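Local coordinates for protein DNA ligase (Archaeoglobus fulgidus, PDB 3GDE) that probably seals nicks in double-stranded DNA during replication, recombination and repair, using ATP and passing through an adenylated lysine intermediate, at residues R245-E250 with V400-P405; S236-V241 with D380-V385; L230-E235 with N417-K422. All blocks are in the same frame, centred on the assembly; numbering follows the deposited sequence.

All three contacts lie in the adenylation domain, on the same side of the chain's centre. Interactions 1 and 3 are joined through neighbouring strands: Ile-402 N lies 2.8 Å from Leu-419 O, probably hydrogen-bonded, and the contact centres are about 10 Å apart. The helices of interaction 2 pack on one face of these strands, with Val-385 CG2 4.0 Å from Val-249 CG1 of interaction 1 and Ala-240 CB 3.6 Å from Leu-419 CD1 of interaction 3. The predicted ATP-binding residues Glu-250 and Lys-420 belong to interactions 1 and 3. By contrast, the side chain of Val-385 in interaction 2 stays about 11 Å, nearest atoms, from that of Lys-252, the predicted adenylated lysine.

Interaction 1: residues R245-E250 with V400-P405; sequences RTAAVE and VMIKLP
With CG anti to the carbonyl carbon (chi1 -64° and -51°) and chains extended beyond it, Glu-250 and Lys-403, which point to the same sheet face, cross at about a right angle. Their ends form a salt bridge: Lys-403 NZ is 2.9 Å from Glu-250 OE1, on the syn side of the carboxylate and 24° out of its plane. Lys-403 also makes a cation-pi contact with Trp-418, which gives its charge a second partner. The backbones of strands 247-250 and 400-403 run antiparallel with axes 4.6 Å apart. The pairs Ala-248/Lys-403 and Glu-250/Met-401 are hydrogen-bonded in both directions, for example Lys-403 N to Ala-248 O at 2.7 Å and Glu-250 N to Met-401 O at 2.9 Å. The sequence at 400-403 is part of nucleotidyltransferase motif IV, and its strand lies beside strand 247-252, which ends at the predicted adenylated lysine, Lys-252. Between the bonded pairs, Val-249 and Ile-402 point to the other face, which helix 382-394 covers. There Val-249 CG1 meets Val-400 CB at 3.8 Å, and Ala-247 CB touches Ile-402 CG2 at 3.6 Å. Past the strand end, the ring of Pro-405 brings CG to 3.6 Å from Ala-248 N.

Interaction 2: residues S236-V241 with D380-V385; sequences SLESAV and DSVDEV
Val-382 and Val-385 face Leu-237 and Val-241 in a mainly apolar contact with no hydrogen bond across it, and the chain enters it at Ser-381, the N-cap of the second helix. Ser-381 OG accepts a weak capping bond from Glu-384 N at 3.5 Å. Next comes Val-382, wedged by both its methyls. Its CG1, anti to the backbone N (chi1 171°), lies 3.8 Å from Leu-237 CD2 and also borders Glu-238 CB. Its CG2 is placed only 3.3 Å from Val-241 CG1, tighter than normal carbon contact, so that spacing is doubtful in detail. Three residues on, nearly one turn, Val-385 meets Leu-237 tip to tip, with its CG2 3.8 Å from Leu-237 CG, while its CG1 slides past Val-241 CG2 at 4.0 Å. Trimming Leu-237 to an alanine here would probably open a gap opposite Val-385 and strip Val-382 CG1 of its leucine neighbour. At the edge, Glu-238 turns its OE1 to a salt bridge with Arg-386, further along the same helix as Val-385. Helices 237-243 and 382-394 thus pack against one another through one side, while Ala-240 and Val-385 both touch Ile-402 of strand 399-403.

Interaction 3: residues L230-E235 with N417-K422; sequences LAQVAE and NWLKVK. With PO4 (phosphate ion), chain C; PO4 (phosphate ion), chain B.
Ala-231 and Trp-418 form the close end of this contact, with the methyl of Ala-231 only 3.5 Å from Trp-418 CB. The parallel strands continue from there with three backbone bonds: Gln-232 N to Trp-418 O, Lys-420 N to Gln-232 O at 2.8 Å, and Ala-234 N to Lys-420 O, the last nearly straight at 169°. An angle of 50° between the strand segments shows how strongly the pair is twisted. Leu-419 CD2 packs on Gln-232 CB, and Ala-234 CB meets Leu-419 CB at 4.0 Å, on the face toward helix 237-243. The other, liganded face carries the two lysines of nucleotidyltransferase motif V, Lys-420 and Lys-422. Bent at chi3 (146°), Lys-420 passes its CE by Ala-231 O and ends between two phosphate ions, probably from the crystallisation liquor. Its NZ bonds O2 of the chain B phosphate at 2.6 Å and two oxygens of the chain C phosphate. Lys-252 and Arg-414 also bind phosphate, consistent with a pocket made for the phosphates of ATP. Beside Trp-418, a water accepts from its N and may donate to Leu-230 O. The looser end has Ala-234 CA 5.5 Å from Val-421 CA; there a second water donates to Ala-234 O and accepts a weak bond from Lys-422 N.

Interaction 1: residues R245-E250 with V400-P405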
ATOM      1  N   ARG A 245      -1.836  16.155  29.500  1.00 60.48           N
ATOM      2  CA  ARG A 245      -2.327  16.334  30.863  1.00 59.12           C
ATOM      3  C   ARG A 245      -3.799  15.916  30.919  1.00 57.66           C
ATOM      4  O   ARG A 245      -4.178  15.037  31.694  1.00 57.46           O
ATOM      5  CB  ARG A 245      -2.135  17.786  31.312  1.00 59.57           C
ATOM      6  CG  ARG A 245      -0.701  18.327  31.149  1.00 61.29           C
ATOM      7  CD  ARG A 245       0.213  17.982  32.335  1.00 64.15           C
ATOM      8  NE  ARG A 245      -0.211  18.642  33.575  1.00 66.16           N
ATOM      9  CZ  ARG A 245       0.522  18.726  34.685  1.00 67.65           C
ATOM     10  NH1 ARG A 245       1.741  18.194  34.741  1.00 67.65           N
ATOM     11  NH2 ARG A 245       0.033  19.350  35.750  1.00 68.78           N
ATOM     12  N   THR A 246      -4.613  16.558  30.087  1.00 55.81           N
ATOM     13  CA  THR A 246      -5.979  16.129  29.821  1.00 53.81           C
ATOM     14  C   THR A 246      -5.973  15.461  28.445  1.00 52.30           C
ATOM     15  O   THR A 246      -5.232  15.878  27.548  1.00 52.09           O
ATOM     16  CB  THR A 246      -6.960  17.325  29.844  1.00 53.96           C
ATOM     17  OG1 THR A 246      -6.759  18.086  31.043  1.00 54.33           O
ATOM     18  CG2 THR A 246      -8.403  16.853  29.804  1.00 53.91           C
ATOM     19  N   ALA A 247      -6.785  14.419  28.282  1.00 50.34           N
ATOM     20  CA  ALA A 247      -6.773  13.621  27.058  1.00 48.20           C
ATOM     21  C   ALA A 247      -8.166  13.203  26.641  1.00 46.70           C
ATOM     22  O   ALA A 247      -9.006  12.880  27.486  1.00 46.69           O
ATOM     23  CB  ALA A 247      -5.893  12.392  27.237  1.00 48.26           C
ATOM     24  N   ALA A 248      -8.409  13.221  25.332  1.00 44.61           N
ATOM     25  CA  ALA A 248      -9.602  12.611  24.759  1.00 42.59           C
ATOM     26  C   ALA A 248      -9.325  11.115  24.613  1.00 41.17           C
ATOM     27  O   ALA A 248      -8.315  10.717  24.023  1.00 40.95           O
ATOM     28  CB  ALA A 248      -9.929  13.237  23.417  1.00 42.59           C
ATOM     29  N   VAL A 249     -10.202  10.291  25.178  1.00 39.37           N
ATOM     30  CA  VAL A 249      -9.975   8.852  25.222  1.00 37.74           C
ATOM     31  C   VAL A 249     -11.136   8.119  24.581  1.00 36.57           C
ATOM     32  O   VAL A 249     -12.294   8.392  24.880  1.00 36.31           O
ATOM     33  CB  VAL A 249      -9.757   8.319  26.674  1.00 38.15           C
ATOM     34  CG1 VAL A 249      -9.329   6.852  26.652  1.00 37.89           C
ATOM     35  CG2 VAL A 249      -8.712   9.141  27.420  1.00 37.62           C
ATOM     36  N   GLU A 250     -10.806   7.192  23.690  1.00 35.06           N
ATOM     37  CA  GLU A 250     -11.786   6.359  23.015  1.00 33.98           C
ATOM     38  C   GLU A 250     -11.338   4.907  23.110  1.00 32.74           C
ATOM     39  O   GLU A 250     -10.195   4.627  23.436  1.00 32.10           O
ATOM     40  CB  GLU A 250     -11.906   6.762  21.541  1.00 34.12           C
ATOM     41  CG  GLU A 250     -12.441   8.168  21.309  1.00 35.92           C
ATOM     42  CD  GLU A 250     -11.912   8.825  20.033  1.00 38.00           C
ATOM     43  OE1 GLU A 250     -11.303   8.133  19.183  1.00 37.58           O
ATOM     44  OE2 GLU A 250     -12.107  10.056  19.890  1.00 39.63           O
ATOM     45  N   VAL A 400      -7.350   1.280  24.458  1.00 27.10           N
ATOM     46  CA  VAL A 400      -7.817   2.651  24.275  1.00 27.34           C
ATOM     47  C   VAL A 400      -6.947   3.486  23.346  1.00 27.82           C
ATOM     48  O   VAL A 400      -5.735   3.280  23.252  1.00 27.47           O
ATOM     49  CB  VAL A 400      -7.984   3.417  25.626  1.00 27.31           C
ATOM     50  CG1 VAL A 400      -9.204   2.910  26.405  1.00 26.15           C
ATOM     51  CG2 VAL A 400      -6.720   3.337  26.461  1.00 25.79           C
ATOM     52  N   MET A 401      -7.593   4.425  22.658  1.00 28.43           N
ATOM     53  CA  MET A 401      -6.889   5.480  21.954  1.00 29.48           C
ATOM     54  C   MET A 401      -6.870   6.682  22.877  1.00 30.00           C
ATOM     55  O   MET A 401      -7.887   7.012  23.492  1.00 30.36           O
ATOM     56  CB  MET A 401      -7.578   5.827  20.625  1.00 29.44           C
ATOM     57  CG  MET A 401      -7.660   4.674  19.625  1.00 29.51           C
ATOM     58  SD  MET A 401      -6.029   4.109  19.085  1.00 34.39           S
ATOM     59  CE  MET A 401      -5.420   5.562  18.247  1.00 32.65           C
ATOM     60  N   ILE A 402      -5.712   7.323  22.983  1.00 30.96           N
ATOM     61  CA  ILE A 402      -5.547   8.518  23.806  1.00 31.68           C
ATOM     62  C   ILE A 402      -5.057   9.674  22.947  1.00 32.08           C
ATOM     63  O   ILE A 402      -3.949   9.631  22.404  1.00 32.64           O
ATOM     64  CB  ILE A 402      -4.575   8.268  24.985  1.00 32.11           C
ATOM     65  CG1 ILE A 402      -5.157   7.196  25.924  1.00 32.27           C
ATOM     66  CG2 ILE A 402      -4.303   9.581  25.739  1.00 31.98           C
ATOM     67  CD1 ILE A 402      -4.185   6.632  26.915  1.00 34.31           C
ATOM     68  N   LYS A 403      -5.878  10.717  22.843  1.00 32.21           N
ATOM     69  CA  LYS A 403      -5.641  11.792  21.875  1.00 32.31           C
ATOM     70  C   LYS A 403      -5.643  13.185  22.507  1.00 32.77           C
ATOM     71  O   LYS A 403      -6.414  13.448  23.422  1.00 33.32           O
ATOM     72  CB  LYS A 403      -6.696  11.727  20.762  1.00 31.95           C
ATOM     73  CG  LYS A 403      -6.863  10.354  20.118  1.00 30.36           C
ATOM     74  CD  LYS A 403      -8.031  10.329  19.166  1.00 27.91           C
ATOM     75  CE  LYS A 403      -7.993   9.076  18.295  1.00 29.08           C
ATOM     76  NZ  LYS A 403      -9.158   9.026  17.376  1.00 28.60           N
ATOM     77  N   LEU A 404      -4.789  14.073  21.999  1.00 33.37           N
ATOM     78  CA  LEU A 404      -4.703  15.466  22.457  1.00 33.88           C
ATOM     79  C   LEU A 404      -5.927  16.240  21.964  1.00 34.02           C
ATOM     80  O   LEU A 404      -6.110  16.395  20.747  1.00 34.08           O
ATOM     81  CB  LEU A 404      -3.452  16.130  21.885  1.00 33.77           C
ATOM     82  CG  LEU A 404      -2.397  16.844  22.731  1.00 35.27           C
ATOM     83  CD1 LEU A 404      -1.887  18.042  21.947  1.00 35.15           C
ATOM     84  CD2 LEU A 404      -2.879  17.276  24.120  1.00 36.20           C
ATOM     85  N   PRO A 405      -6.775  16.720  22.896  1.00 34.05           N
ATOM     86  CA  PRO A 405      -8.026  17.406  22.522  1.00 34.19           C
ATOM     87  C   PRO A 405      -7.837  18.661  21.663  1.00 34.07           C
ATOM     88  O   PRO A 405      -8.774  19.086  20.996  1.00 33.97           O
ATOM     89  CB  PRO A 405      -8.656  17.760  23.879  1.00 34.08           C
ATOM     90  CG  PRO A 405      -8.046  16.788  24.835  1.00 34.16           C
ATOM     91  CD  PRO A 405      -6.637  16.612  24.359  1.00 33.98           C
TER

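Interaction 2: residues S236-V241 with D380-V385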
ATOM      1  N   SER A 236       2.864   2.847  28.203  1.00 51.11           N
ATOM      2  CA  SER A 236       1.863   2.505  29.200  1.00 51.93           C
ATOM      3  C   SER A 236       0.751   3.544  29.218  1.00 52.54           C
ATOM      4  O   SER A 236       0.899   4.649  28.688  1.00 52.16           O
ATOM      5  CB  SER A 236       2.496   2.414  30.591  1.00 51.96           C
ATOM      6  OG  SER A 236       2.820   3.705  31.086  1.00 51.96           O
ATOM      7  N   LEU A 237      -0.352   3.172  29.860  1.00 53.69           N
ATOM      8  CA  LEU A 237      -1.526   4.020  30.014  1.00 54.79           C
ATOM      9  C   LEU A 237      -1.228   5.336  30.756  1.00 56.03           C
ATOM     10  O   LEU A 237      -1.609   6.416  30.294  1.00 56.04           O
ATOM     11  CB  LEU A 237      -2.615   3.212  30.721  1.00 54.61           C
ATOM     12  CG  LEU A 237      -4.042   3.722  30.849  1.00 53.99           C
ATOM     13  CD1 LEU A 237      -4.980   2.537  30.795  1.00 53.29           C
ATOM     14  CD2 LEU A 237      -4.211   4.482  32.159  1.00 53.46           C
ATOM     15  N   GLU A 238      -0.536   5.240  31.890  1.00 57.54           N
ATOM     16  CA  GLU A 238      -0.258   6.412  32.734  1.00 58.91           C
ATOM     17  C   GLU A 238       0.872   7.315  32.224  1.00 59.62           C
ATOM     18  O   GLU A 238       0.957   8.477  32.620  1.00 59.72           O
ATOM     19  CB  GLU A 238      -0.019   6.014  34.200  1.00 59.08           C
ATOM     20  CG  GLU A 238       0.970   4.871  34.409  1.00 60.11           C
ATOM     21  CD  GLU A 238       0.324   3.499  34.255  1.00 61.06           C
ATOM     22  OE1 GLU A 238      -0.807   3.308  34.760  1.00 61.59           O
ATOM     23  OE2 GLU A 238       0.952   2.613  33.633  1.00 60.75           O
ATOM     24  N   SER A 239       1.729   6.790  31.352  1.00 60.53           N
ATOM     25  CA  SER A 239       2.757   7.609  30.711  1.00 61.45           C
ATOM     26  C   SER A 239       2.155   8.441  29.584  1.00 62.05           C
ATOM     27  O   SER A 239       2.543   9.595  29.372  1.00 62.33           O
ATOM     28  CB  SER A 239       3.880   6.739  30.165  1.00 61.45           C
ATOM     29  OG  SER A 239       3.370   5.759  29.279  1.00 62.64           O
ATOM     30  N   ALA A 240       1.212   7.841  28.861  1.00 62.71           N
ATOM     31  CA  ALA A 240       0.476   8.535  27.810  1.00 63.28           C
ATOM     32  C   ALA A 240      -0.391   9.647  28.402  1.00 63.72           C
ATOM     33  O   ALA A 240      -0.355  10.790  27.936  1.00 63.90           O
ATOM     34  CB  ALA A 240      -0.378   7.546  27.023  1.00 63.11           C
ATOM     35  N   VAL A 241      -1.144   9.312  29.449  1.00 64.26           N
ATOM     36  CA  VAL A 241      -2.100  10.250  30.046  1.00 64.90           C
ATOM     37  C   VAL A 241      -1.435  11.258  31.002  1.00 65.13           C
ATOM     38  O   VAL A 241      -2.120  11.977  31.737  1.00 65.27           O
ATOM     39  CB  VAL A 241      -3.314   9.501  30.699  1.00 64.89           C
ATOM     40  CG1 VAL A 241      -2.920   8.849  32.006  1.00 65.42           C
ATOM     41  CG2 VAL A 241      -4.503  10.439  30.899  1.00 65.19           C
ATOM     42  N   ASP A 380      -8.234  13.887  32.982  1.00 49.18           N
ATOM     43  CA  ASP A 380      -6.850  13.866  33.450  1.00 49.82           C
ATOM     44  C   ASP A 380      -6.632  12.733  34.455  1.00 49.91           C
ATOM     45  O   ASP A 380      -5.537  12.572  34.997  1.00 49.91           O
ATOM     46  CB  ASP A 380      -6.415  15.230  34.028  1.00 50.28           C
ATOM     47  CG  ASP A 380      -7.297  15.717  35.197  1.00 52.03           C
ATOM     48  OD1 ASP A 380      -7.195  16.924  35.538  1.00 53.32           O
ATOM     49  OD2 ASP A 380      -8.079  14.926  35.780  1.00 53.22           O
ATOM     50  N   SER A 381      -7.681  11.946  34.685  1.00 50.09           N
ATOM     51  CA  SER A 381      -7.658  10.868  35.677  1.00 50.24           C
ATOM     52  C   SER A 381      -7.181   9.535  35.092  1.00 50.12           C
ATOM     53  O   SER A 381      -7.846   8.959  34.229  1.00 49.99           O
ATOM     54  CB  SER A 381      -9.054  10.705  36.296  1.00 50.39           C
ATOM     55  OG  SER A 381      -9.058   9.746  37.339  1.00 50.94           O
ATOM     56  N   VAL A 382      -6.032   9.054  35.569  1.00 50.22           N
ATOM     57  CA  VAL A 382      -5.501   7.734  35.180  1.00 50.40           C
ATOM     58  C   VAL A 382      -6.500   6.605  35.483  1.00 50.47           C
ATOM     59  O   VAL A 382      -6.569   5.617  34.747  1.00 50.46           O
ATOM     60  CB  VAL A 382      -4.106   7.442  35.826  1.00 50.34           C
ATOM     61  CG1 VAL A 382      -3.669   5.998  35.598  1.00 50.23           C
ATOM     62  CG2 VAL A 382      -3.049   8.377  35.277  1.00 50.36           C
ATOM     63  N   ASP A 383      -7.277   6.771  36.552  1.00 50.58           N
ATOM     64  CA  ASP A 383      -8.267   5.776  36.971  1.00 50.59           C
ATOM     65  C   ASP A 383      -9.461   5.715  36.035  1.00 50.34           C
ATOM     66  O   ASP A 383     -10.020   4.635  35.799  1.00 50.20           O
ATOM     67  CB  ASP A 383      -8.741   6.050  38.403  1.00 50.89           C
ATOM     68  CG  ASP A 383      -7.681   5.724  39.451  1.00 51.82           C
ATOM     69  OD1 ASP A 383      -7.943   5.956  40.652  1.00 53.61           O
ATOM     70  OD2 ASP A 383      -6.593   5.235  39.087  1.00 52.18           O
ATOM     71  N   GLU A 384      -9.859   6.876  35.516  1.00 50.19           N
ATOM     72  CA  GLU A 384     -10.957   6.953  34.548  1.00 50.10           C
ATOM     73  C   GLU A 384     -10.597   6.285  33.215  1.00 49.20           C
ATOM     74  O   GLU A 384     -11.402   5.539  32.652  1.00 48.93           O
ATOM     75  CB  GLU A 384     -11.407   8.402  34.328  1.00 50.46           C
ATOM     76  CG  GLU A 384     -12.449   8.892  35.328  1.00 52.47           C
ATOM     77  CD  GLU A 384     -13.286  10.055  34.793  1.00 55.83           C
ATOM     78  OE1 GLU A 384     -12.847  10.725  33.827  1.00 56.26           O
ATOM     79  OE2 GLU A 384     -14.388  10.303  35.344  1.00 56.81           O
ATOM     80  N   VAL A 385      -9.385   6.541  32.729  1.00 48.31           N
ATOM     81  CA  VAL A 385      -8.920   5.926  31.482  1.00 47.77           C
ATOM     82  C   VAL A 385      -8.667   4.422  31.625  1.00 47.22           C
ATOM     83  O   VAL A 385      -8.924   3.667  30.687  1.00 46.99           O
ATOM     84  CB  VAL A 385      -7.743   6.717  30.801  1.00 47.88           C
ATOM     85  CG1 VAL A 385      -6.819   7.334  31.818  1.00 47.95           C
ATOM     86  CG2 VAL A 385      -6.972   5.851  29.786  1.00 48.15           C
TER

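Interaction 3: residues L230-E235 with N417-K422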
ATOM      1  N   LEU A 230      -2.140   8.665  11.827  1.00 27.64           N
ATOM      2  CA  LEU A 230      -1.755   7.430  12.511  1.00 28.22           C
ATOM      3  C   LEU A 230      -1.300   7.674  13.945  1.00 29.09           C
ATOM      4  O   LEU A 230      -0.776   8.740  14.254  1.00 29.58           O
ATOM      5  CB  LEU A 230      -0.645   6.724  11.723  1.00 27.96           C
ATOM      6  CG  LEU A 230      -0.911   6.358  10.259  1.00 27.00           C
ATOM      7  CD1 LEU A 230       0.343   5.742   9.645  1.00 25.93           C
ATOM      8  CD2 LEU A 230      -2.091   5.407  10.136  1.00 25.25           C
ATOM      9  N   ALA A 231      -1.479   6.673  14.811  1.00 30.03           N
ATOM     10  CA  ALA A 231      -1.073   6.769  16.213  1.00 30.76           C
ATOM     11  C   ALA A 231       0.198   5.975  16.538  1.00 31.68           C
ATOM     12  O   ALA A 231       0.471   4.935  15.930  1.00 31.56           O
ATOM     13  CB  ALA A 231      -2.205   6.331  17.114  1.00 30.36           C
ATOM     14  N   GLN A 232       0.969   6.483  17.497  1.00 32.81           N
ATOM     15  CA  GLN A 232       2.117   5.765  18.053  1.00 35.07           C
ATOM     16  C   GLN A 232       1.686   4.803  19.159  1.00 35.52           C
ATOM     17  O   GLN A 232       0.689   5.033  19.829  1.00 35.09           O
ATOM     18  CB  GLN A 232       3.149   6.740  18.630  1.00 34.92           C
ATOM     19  CG  GLN A 232       3.982   7.464  17.591  1.00 35.98           C
ATOM     20  CD  GLN A 232       4.994   8.407  18.227  1.00 36.55           C
ATOM     21  OE1 GLN A 232       5.354   8.261  19.404  1.00 37.69           O
ATOM     22  NE2 GLN A 232       5.464   9.382  17.446  1.00 38.31           N
ATOM     23  N   VAL A 233       2.441   3.728  19.348  1.00 37.15           N
ATOM     24  CA  VAL A 233       2.186   2.836  20.473  1.00 39.20           C
ATOM     25  C   VAL A 233       2.748   3.483  21.746  1.00 40.33           C
ATOM     26  O   VAL A 233       3.914   3.848  21.799  1.00 40.25           O
ATOM     27  CB  VAL A 233       2.765   1.400  20.263  1.00 39.23           C
ATOM     28  CG1 VAL A 233       2.388   0.491  21.438  1.00 39.66           C
ATOM     29  CG2 VAL A 233       2.283   0.790  18.952  1.00 38.87           C
ATOM     30  N   ALA A 234       1.895   3.647  22.753  1.00 42.18           N
ATOM     31  CA  ALA A 234       2.321   4.167  24.049  1.00 44.22           C
ATOM     32  C   ALA A 234       2.954   3.057  24.867  1.00 45.71           C
ATOM     33  O   ALA A 234       2.553   1.895  24.760  1.00 46.02           O
ATOM     34  CB  ALA A 234       1.133   4.765  24.807  1.00 44.11           C
ATOM     35  N   GLU A 235       3.939   3.425  25.681  1.00 47.67           N
ATOM     36  CA  GLU A 235       4.617   2.493  26.583  1.00 49.59           C
ATOM     37  C   GLU A 235       3.634   1.939  27.604  1.00 50.12           C
ATOM     38  O   GLU A 235       3.571   0.730  27.837  1.00 50.20           O
ATOM     39  CB  GLU A 235       5.747   3.211  27.320  1.00 50.14           C
ATOM     40  CG  GLU A 235       6.576   4.165  26.455  1.00 52.36           C
ATOM     41  CD  GLU A 235       7.319   5.213  27.279  1.00 55.52           C
ATOM     42  OE1 GLU A 235       7.505   6.348  26.774  1.00 56.28           O
ATOM     43  OE2 GLU A 235       7.708   4.909  28.433  1.00 56.40           O
ATOM     44  N   ASN A 417       0.482  12.811  18.995  1.00 36.97           N
ATOM     45  CA  ASN A 417      -0.836  13.400  19.275  1.00 36.59           C
ATOM     46  C   ASN A 417      -1.946  12.362  19.483  1.00 35.80           C
ATOM     47  O   ASN A 417      -2.949  12.632  20.147  1.00 35.63           O
ATOM     48  CB  ASN A 417      -1.236  14.399  18.188  1.00 37.11           C
ATOM     49  CG  ASN A 417      -0.573  15.766  18.363  1.00 38.55           C
ATOM     50  OD1 ASN A 417      -0.585  16.594  17.446  1.00 40.32           O
ATOM     51  ND2 ASN A 417      -0.003  16.009  19.538  1.00 40.00           N
ATOM     52  N   TRP A 418      -1.762  11.190  18.884  1.00 34.64           N
ATOM     53  CA  TRP A 418      -2.619  10.039  19.117  1.00 33.43           C
ATOM     54  C   TRP A 418      -1.700   8.940  19.596  1.00 33.28           C
ATOM     55  O   TRP A 418      -0.608   8.738  19.036  1.00 32.70           O
ATOM     56  CB  TRP A 418      -3.294   9.573  17.828  1.00 32.56           C
ATOM     57  CG  TRP A 418      -4.354  10.472  17.235  1.00 32.28           C
ATOM     58  CD1 TRP A 418      -4.636  11.772  17.571  1.00 31.30           C
ATOM     59  CD2 TRP A 418      -5.244  10.135  16.154  1.00 30.97           C
ATOM     60  NE1 TRP A 418      -5.666  12.249  16.788  1.00 30.89           N
ATOM     61  CE2 TRP A 418      -6.055  11.268  15.911  1.00 30.90           C
ATOM     62  CE3 TRP A 418      -5.447   8.977  15.385  1.00 29.59           C
ATOM     63  CZ2 TRP A 418      -7.056  11.280  14.925  1.00 30.97           C
ATOM     64  CZ3 TRP A 418      -6.445   8.989  14.410  1.00 30.91           C
ATOM     65  CH2 TRP A 418      -7.235  10.135  14.191  1.00 31.15           C
ATOM     66  N   LEU A 419      -2.135   8.234  20.635  1.00 33.43           N
ATOM     67  CA  LEU A 419      -1.395   7.076  21.137  1.00 33.40           C
ATOM     68  C   LEU A 419      -2.337   5.887  21.313  1.00 33.29           C
ATOM     69  O   LEU A 419      -3.447   6.039  21.830  1.00 32.98           O
ATOM     70  CB  LEU A 419      -0.693   7.413  22.458  1.00 33.32           C
ATOM     71  CG  LEU A 419       0.300   8.583  22.485  1.00 33.88           C
ATOM     72  CD1 LEU A 419       0.528   9.023  23.920  1.00 33.99           C
ATOM     73  CD2 LEU A 419       1.637   8.251  21.814  1.00 34.09           C
ATOM     74  N   LYS A 420      -1.907   4.713  20.861  1.00 33.19           N
ATOM     75  CA  LYS A 420      -2.636   3.491  21.156  1.00 33.70           C
ATOM     76  C   LYS A 420      -2.030   2.795  22.364  1.00 33.77           C
ATOM     77  O   LYS A 420      -0.817   2.617  22.449  1.00 33.95           O
ATOM     78  CB  LYS A 420      -2.746   2.528  19.946  1.00 33.85           C
ATOM     79  CG  LYS A 420      -1.676   2.654  18.869  1.00 34.33           C
ATOM     80  CD  LYS A 420      -1.869   1.637  17.729  1.00 33.82           C
ATOM     81  CE  LYS A 420      -1.434   2.248  16.400  1.00 34.67           C
ATOM     82  NZ  LYS A 420      -1.086   1.256  15.344  1.00 34.66           N
ATOM     83  N   VAL A 421      -2.882   2.437  23.313  1.00 33.97           N
ATOM     84  CA  VAL A 421      -2.467   1.582  24.416  1.00 34.23           C
ATOM     85  C   VAL A 421      -3.356   0.345  24.437  1.00 33.73           C
ATOM     86  O   VAL A 421      -4.566   0.418  24.669  1.00 33.96           O
ATOM     87  CB  VAL A 421      -2.435   2.326  25.787  1.00 34.68           C
ATOM     88  CG1 VAL A 421      -3.617   3.223  25.936  1.00 35.12           C
ATOM     89  CG2 VAL A 421      -2.343   1.334  26.950  1.00 35.44           C
ATOM     90  N   LYS A 422      -2.748  -0.788  24.137  1.00 33.22           N
ATOM     91  CA  LYS A 422      -3.477  -2.036  24.138  1.00 32.75           C
ATOM     92  C   LYS A 422      -2.758  -3.088  24.938  1.00 31.97           C
ATOM     93  O   LYS A 422      -1.554  -2.989  25.167  1.00 31.95           O
ATOM     94  CB  LYS A 422      -3.780  -2.522  22.713  1.00 32.97           C
ATOM     95  CG  LYS A 422      -2.701  -2.330  21.695  1.00 33.04           C
ATOM     96  CD  LYS A 422      -3.352  -2.234  20.333  1.00 32.93           C
ATOM     97  CE  LYS A 422      -2.440  -2.731  19.244  1.00 34.59           C
ATOM     98  NZ  LYS A 422      -2.776  -4.076  18.742  1.00 33.00           N
TER
HETATM   99  P   PO4 C 557      -2.717  -1.985  15.161  1.00 56.04           P
HETATM  100  O1  PO4 C 557      -4.032  -2.556  15.636  1.00 56.03           O
HETATM  101  O2  PO4 C 557      -1.887  -1.442  16.297  1.00 55.87           O
HETATM  102  O3  PO4 C 557      -1.956  -3.067  14.437  1.00 56.25           O
HETATM  103  O4  PO4 C 557      -3.008  -0.841  14.227  1.00 57.07           O
HETATM  104  P   PO4 B 556      -1.482   1.236  11.901  1.00 32.49           P
HETATM  105  O1  PO4 B 556      -2.849   1.410  11.269  1.00 33.14           O
HETATM  106  O2  PO4 B 556      -1.365   2.250  13.007  1.00 31.51           O
HETATM  107  O3  PO4 B 556      -1.332  -0.150  12.488  1.00 31.33           O
HETATM  108  O4  PO4 B 556      -0.424   1.467  10.858  1.00 32.73           O
HETATM  109  O   HOH W   1      -0.562  10.574  16.194  1.00 48.95           O
HETATM  110  O   HOH W   2       0.533  -0.336  24.216  1.00 38.95           O